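Local coordinates for protein glycoside hydrolase YxiA (Bacillus licheniformis, PDB 3LV4) that probably hydrolyses arabinan, as a calcium-containing family 43 glycosidase of the L-arabinan degradation pathway, at residues I18-G23 / S293-E298; D139-P144 / G195-I200. All coordinates share one frame; numbering follows the deposited sequence.

In the fold
Family 43 glycosidases are built on a five-bladed beta-propeller, and these two contacts illustrate how such a ring is joined at different levels. Interaction 1 is a buried contact between strands of the first and last blades, where a serine hydroxyl and apolar side chains do the work. Interaction 2, partly buried, lies on the other side of the chain's centre and joins two irregular loops, one leading into the third blade and the other running from the third to the fourth. It relies on a backbone hydrogen bond and a turn held by a carboxylate. The contact centres are 31 Å apart, and the two share no strand or loop.

Interaction 1: I18-G23 / S293-E298; sequences IIKANG and SAFYDE
Ser293 OG is gripped by two backbone groups at the start of the first blade: Ile18 N donates to it at 3.0 Å, with an N-H...O angle of 140°, and Pro16 O is its second hydrogen-bonding partner. The bond illustrates how a beta-propeller is closed into a ring. Strand 17-21 opens the first blade and strand 285-296 opens the last, and here the two lie side by side without pairing as neighbours in one sheet. Their segment axes approach to 7.2 Å and run in similar directions, 37° apart. The one hydrogen bond between the two segments is made by a side-chain hydroxyl, not by strand-to-strand backbone pairing.

Around it the join is apolar. With Ile18 CG1 anti to the backbone N (chi1 -169°), CG2 falls between the backbone N and the carbonyl carbon and comes within 3.6 Å of Ala294 O. The same methyl meets Phe295 CB at 4.2 Å, so this one branch touches three consecutive residues of strand 285-296, Ser293 to Phe295. Tyr204, from strand 200-208, packs against both Ile18 and Ser293, bringing the fourth blade to the seam. A calcium ion sits about 6 Å from the side chain of Ser293, and that of Asp15, the predicted proton acceptor, is about 9 Å away, which places the seam near the predicted active site.

Further along the strands the contact becomes more exposed. Lys20 crosses the phenylalanine side chain at about a right angle: its CB packs against the Phe295 ring, and the bent lysine chain returns to place CE 3.8 Å from Phe295 CZ. The same ring meets Tyr25 edge-to-face. Beyond the ring, Lys20 NZ stops 4.7 Å short of Asp297 OD2, opposite in charge but not in contact.

Interaction 2: D139-P144 / G195-I200; sequences DATKHP and GNHSRI
Thr141 and His197 meet through their first torsions: chi1 of 66° sets Thr141 CG2 beside its own backbone N, facing the imidazole, and chi1 of -65° swings the His197 ring back to that methyl. The ring also packs against Ala140 CB, and Ala140 O lies over one of its faces, offset toward the rim. Next to this cluster Asn196 N donates to Thr141 O at 3.0 Å in an almost straight bond (179°), the one hydrogen bond between the two segments. Asn196 OD1 rests 3.6 Å from Thr141 CB, while its ND2 is bonded to Gly256 O.

An Asx turn shapes the first loop: Asp139 OD1 accepts from Thr141 N at 3.0 Å and from Thr141 OG1 at 2.8 Å, both arriving from the same face of the carboxylate. A valine in place of Thr141 has no hydroxyl to offer, and would probably leave the carboxylate held by the backbone N-H alone within the turn and freer to rotate. These loops flank the third propeller blade, and an acetate, probably from crystallisation, lies about 3 Å from the side chain of His197. In the second loop, Ser198 OG donates to Gly195 O at 2.7 Å, in the carbonyl plane.

Interaction 1: I18-G23 / S293-E298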
loop_
_atom_site.group_PDB
_atom_site.type_symbol
_atom_site.label_atom_id
_atom_site.label_comp_id
_atom_site.label_asym_id
_atom_site.label_seq_id
_atom_site.Cartn_x
_atom_site.Cartn_y
_atom_site.Cartn_z
ATOM N N ILE A 18 8.803 -2.343 -2.590
ATOM C CA ILE A 18 9.973 -2.692 -1.785
ATOM C C ILE A 18 10.577 -4.046 -2.148
ATOM O O ILE A 18 9.864 -5.006 -2.457
ATOM C CB ILE A 18 9.611 -2.676 -0.265
ATOM C CG1 ILE A 18 10.862 -2.763 0.616
ATOM C CG2 ILE A 18 8.627 -3.800 0.081
ATOM C CD1 ILE A 18 11.600 -1.452 0.763
ATOM N N ILE A 19 11.901 -4.120 -2.116
ATOM C CA ILE A 19 12.590 -5.402 -2.252
ATOM C C ILE A 19 13.923 -5.297 -1.530
ATOM O O ILE A 19 14.603 -4.270 -1.615
ATOM C CB ILE A 19 12.796 -5.818 -3.739
ATOM C CG1 ILE A 19 13.634 -7.107 -3.828
ATOM C CG2 ILE A 19 13.433 -4.672 -4.559
ATOM C CD1 ILE A 19 13.780 -7.678 -5.247
ATOM N N LYS A 20 14.284 -6.337 -0.789
ATOM C CA LYS A 20 15.561 -6.330 -0.101
ATOM C C LYS A 20 16.526 -7.288 -0.776
ATOM O O LYS A 20 16.180 -8.437 -1.046
ATOM C CB LYS A 20 15.402 -6.687 1.379
ATOM C CG LYS A 20 16.725 -6.644 2.126
ATOM C CD LYS A 20 16.543 -6.252 3.563
ATOM C CE LYS A 20 16.408 -7.432 4.468
ATOM N NZ LYS A 20 17.255 -7.224 5.689
ATOM N N ALA A 21 17.729 -6.806 -1.063
ATOM C CA ALA A 21 18.768 -7.662 -1.624
ATOM C C ALA A 21 20.115 -7.232 -1.089
ATOM O O ALA A 21 20.362 -6.046 -0.919
ATOM C CB ALA A 21 18.758 -7.580 -3.143
ATOM N N ASN A 22 20.987 -8.194 -0.814
ATOM C CA ASN A 22 22.348 -7.871 -0.399
ATOM C C ASN A 22 22.368 -7.027 0.877
ATOM O O ASN A 22 23.301 -6.251 1.097
ATOM C CB ASN A 22 23.072 -7.109 -1.520
ATOM C CG ASN A 22 22.898 -7.762 -2.883
ATOM O OD1 ASN A 22 23.231 -8.936 -3.062
ATOM N ND2 ASN A 22 22.376 -7.002 -3.854
ATOM N N GLY A 23 21.332 -7.161 1.703
ATOM C CA GLY A 23 21.228 -6.389 2.931
ATOM C C GLY A 23 20.805 -4.933 2.755
ATOM O O GLY A 23 20.881 -4.135 3.694
ATOM N N SER A 293 3.691 -0.736 -0.670
ATOM C CA SER A 293 4.142 -2.111 -0.599
ATOM C C SER A 293 4.311 -2.401 0.889
ATOM O O SER A 293 3.996 -1.557 1.741
ATOM C CB SER A 293 5.443 -2.342 -1.392
ATOM O OG SER A 293 6.427 -1.356 -1.125
ATOM N N ALA A 294 4.777 -3.593 1.212
ATOM C CA ALA A 294 4.907 -3.974 2.612
ATOM C C ALA A 294 5.951 -5.068 2.722
ATOM O O ALA A 294 6.178 -5.821 1.771
ATOM C CB ALA A 294 3.565 -4.428 3.169
ATOM N N PHE A 295 6.600 -5.139 3.877
ATOM C CA PHE A 295 7.738 -6.021 4.061
ATOM C C PHE A 295 7.630 -6.662 5.424
ATOM O O PHE A 295 7.364 -5.978 6.416
ATOM C CB PHE A 295 9.034 -5.200 3.977
ATOM C CG PHE A 295 10.281 -6.020 4.053
ATOM C CD1 PHE A 295 10.790 -6.633 2.907
ATOM C CD2 PHE A 295 10.970 -6.153 5.249
ATOM C CE1 PHE A 295 11.948 -7.378 2.958
ATOM C CE2 PHE A 295 12.135 -6.906 5.308
ATOM C CZ PHE A 295 12.624 -7.518 4.160
ATOM N N TYR A 296 7.817 -7.978 5.464
ATOM C CA TYR A 296 7.939 -8.707 6.718
ATOM C C TYR A 296 9.387 -9.178 6.904
ATOM O O TYR A 296 9.952 -9.844 6.033
ATOM C CB TYR A 296 6.969 -9.896 6.769
ATOM C CG TYR A 296 7.232 -10.794 7.955
ATOM C CD1 TYR A 296 6.817 -10.431 9.224
ATOM C CD2 TYR A 296 7.921 -11.995 7.805
ATOM C CE1 TYR A 296 7.077 -11.238 10.319
ATOM C CE2 TYR A 296 8.178 -12.809 8.890
ATOM C CZ TYR A 296 7.758 -12.423 10.147
ATOM O OH TYR A 296 8.022 -13.228 11.234
ATOM N N ASP A 297 9.989 -8.815 8.035
ATOM C CA ASP A 297 11.389 -9.152 8.312
ATOM C C ASP A 297 11.454 -10.407 9.186
ATOM O O ASP A 297 11.126 -10.353 10.367
ATOM C CB ASP A 297 12.071 -7.967 9.007
ATOM C CG ASP A 297 13.563 -8.179 9.226
ATOM O OD1 ASP A 297 14.001 -9.335 9.351
ATOM O OD2 ASP A 297 14.301 -7.175 9.287
ATOM N N GLU A 298 11.872 -11.527 8.595
ATOM C CA GLU A 298 11.905 -12.815 9.288
ATOM C C GLU A 298 12.795 -12.773 10.519
ATOM O O GLU A 298 12.505 -13.412 11.522
ATOM C CB GLU A 298 12.420 -13.918 8.357
ATOM C CG GLU A 298 11.491 -14.303 7.225
ATOM C CD GLU A 298 12.024 -15.487 6.428
ATOM O OE1 GLU A 298 13.213 -15.455 6.036
ATOM O OE2 GLU A 298 11.257 -16.450 6.199
#

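Interaction 2: D139-P144 / G195-I200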
loop_
_atom_site.group_PDB
_atom_site.type_symbol
_atom_site.label_atom_id
_atom_site.label_comp_id
_atom_site.label_asym_id
_atom_site.label_seq_id
_atom_site.Cartn_x
_atom_site.Cartn_y
_atom_site.Cartn_z
ATOM N N ASP A 139 -13.217 -4.931 -22.754
ATOM C CA ASP A 139 -14.286 -4.161 -22.135
ATOM C C ASP A 139 -13.802 -3.734 -20.749
ATOM O O ASP A 139 -13.697 -4.555 -19.833
ATOM C CB ASP A 139 -15.545 -5.035 -22.029
ATOM C CG ASP A 139 -16.710 -4.327 -21.337
ATOM O OD1 ASP A 139 -16.510 -3.241 -20.754
ATOM O OD2 ASP A 139 -17.832 -4.874 -21.373
ATOM N N ALA A 140 -13.489 -2.451 -20.606
ATOM C CA ALA A 140 -12.866 -1.960 -19.377
ATOM C C ALA A 140 -13.777 -2.005 -18.143
ATOM O O ALA A 140 -13.313 -1.763 -17.028
ATOM C CB ALA A 140 -12.304 -0.547 -19.587
ATOM N N THR A 141 -15.064 -2.296 -18.327
ATOM C CA THR A 141 -15.924 -2.515 -17.162
ATOM C C THR A 141 -15.658 -3.878 -16.530
ATOM O O THR A 141 -15.969 -4.083 -15.358
ATOM C CB THR A 141 -17.441 -2.409 -17.467
ATOM O OG1 THR A 141 -17.841 -3.475 -18.344
ATOM C CG2 THR A 141 -17.783 -1.055 -18.081
ATOM N N LYS A 142 -15.080 -4.807 -17.296
ATOM C CA LYS A 142 -14.891 -6.176 -16.799
ATOM C C LYS A 142 -13.452 -6.688 -16.912
ATOM O O LYS A 142 -13.077 -7.655 -16.237
ATOM C CB LYS A 142 -15.845 -7.150 -17.502
ATOM C CG LYS A 142 -15.652 -7.246 -19.006
ATOM C CD LYS A 142 -16.442 -8.413 -19.582
ATOM C CE LYS A 142 -16.096 -8.648 -21.049
ATOM N NZ LYS A 142 -16.512 -10.003 -21.556
ATOM N N HIS A 143 -12.662 -6.042 -17.770
ATOM C CA HIS A 143 -11.256 -6.381 -17.936
ATOM C C HIS A 143 -10.371 -5.363 -17.241
ATOM O O HIS A 143 -10.716 -4.192 -17.151
ATOM C CB HIS A 143 -10.877 -6.459 -19.423
ATOM C CG HIS A 143 -11.592 -7.542 -20.169
ATOM N ND1 HIS A 143 -12.204 -7.333 -21.388
ATOM C CD2 HIS A 143 -11.812 -8.841 -19.856
ATOM C CE1 HIS A 143 -12.762 -8.456 -21.796
ATOM N NE2 HIS A 143 -12.535 -9.389 -20.883
ATOM N N PRO A 144 -9.211 -5.812 -16.752
ATOM C CA PRO A 144 -8.317 -4.918 -16.012
ATOM C C PRO A 144 -7.607 -3.935 -16.931
ATOM O O PRO A 144 -7.596 -4.119 -18.150
ATOM C CB PRO A 144 -7.291 -5.888 -15.408
ATOM C CG PRO A 144 -7.230 -7.007 -16.409
ATOM C CD PRO A 144 -8.666 -7.177 -16.864
ATOM N N GLY A 195 -14.495 -3.728 -10.609
ATOM C CA GLY A 195 -15.371 -3.788 -11.763
ATOM C C GLY A 195 -16.000 -2.427 -11.963
ATOM O O GLY A 195 -16.067 -1.633 -11.029
ATOM N N ASN A 196 -16.443 -2.148 -13.182
ATOM C CA ASN A 196 -17.171 -0.916 -13.470
ATOM C C ASN A 196 -16.410 0.355 -13.100
ATOM O O ASN A 196 -16.999 1.313 -12.610
ATOM C CB ASN A 196 -18.536 -0.934 -12.774
ATOM C CG ASN A 196 -19.421 -2.059 -13.269
ATOM O OD1 ASN A 196 -19.313 -2.480 -14.428
ATOM N ND2 ASN A 196 -20.298 -2.560 -12.398
ATOM N N HIS A 197 -15.105 0.365 -13.361
ATOM C CA HIS A 197 -14.297 1.561 -13.166
ATOM C C HIS A 197 -14.313 2.060 -11.710
ATOM O O HIS A 197 -14.496 3.253 -11.451
ATOM C CB HIS A 197 -14.737 2.667 -14.140
ATOM C CG HIS A 197 -14.501 2.332 -15.581
ATOM N ND1 HIS A 197 -15.499 1.871 -16.417
ATOM C CD2 HIS A 197 -13.384 2.404 -16.339
ATOM C CE1 HIS A 197 -15.005 1.668 -17.623
ATOM N NE2 HIS A 197 -13.721 1.988 -17.604
ATOM N N SER A 198 -14.110 1.137 -10.773
ATOM C CA SER A 198 -13.966 1.473 -9.358
ATOM C C SER A 198 -12.587 2.062 -9.122
ATOM O O SER A 198 -11.610 1.622 -9.727
ATOM C CB SER A 198 -14.061 0.215 -8.502
ATOM O OG SER A 198 -15.251 -0.495 -8.757
ATOM N N ARG A 199 -12.491 3.022 -8.212
ATOM C CA ARG A 199 -11.199 3.642 -7.950
ATOM C C ARG A 199 -10.441 2.784 -6.952
ATOM O O ARG A 199 -10.381 3.099 -5.763
ATOM C CB ARG A 199 -11.360 5.087 -7.480
ATOM C CG ARG A 199 -12.026 5.959 -8.556
ATOM C CD ARG A 199 -11.576 7.418 -8.488
ATOM N NE ARG A 199 -12.026 8.063 -7.258
ATOM C CZ ARG A 199 -11.611 9.261 -6.856
ATOM N NH1 ARG A 199 -10.728 9.937 -7.585
ATOM N NH2 ARG A 199 -12.073 9.780 -5.727
ATOM N N ILE A 200 -9.892 1.683 -7.461
ATOM C CA ILE A 200 -9.116 0.732 -6.672
ATOM C C ILE A 200 -7.904 0.327 -7.499
ATOM O O ILE A 200 -8.049 -0.082 -8.651
ATOM C CB ILE A 200 -9.932 -0.533 -6.336
ATOM C CG1 ILE A 200 -11.280 -0.153 -5.704
ATOM C CG2 ILE A 200 -9.122 -1.459 -5.422
ATOM C CD1 ILE A 200 -12.183 -1.339 -5.359
#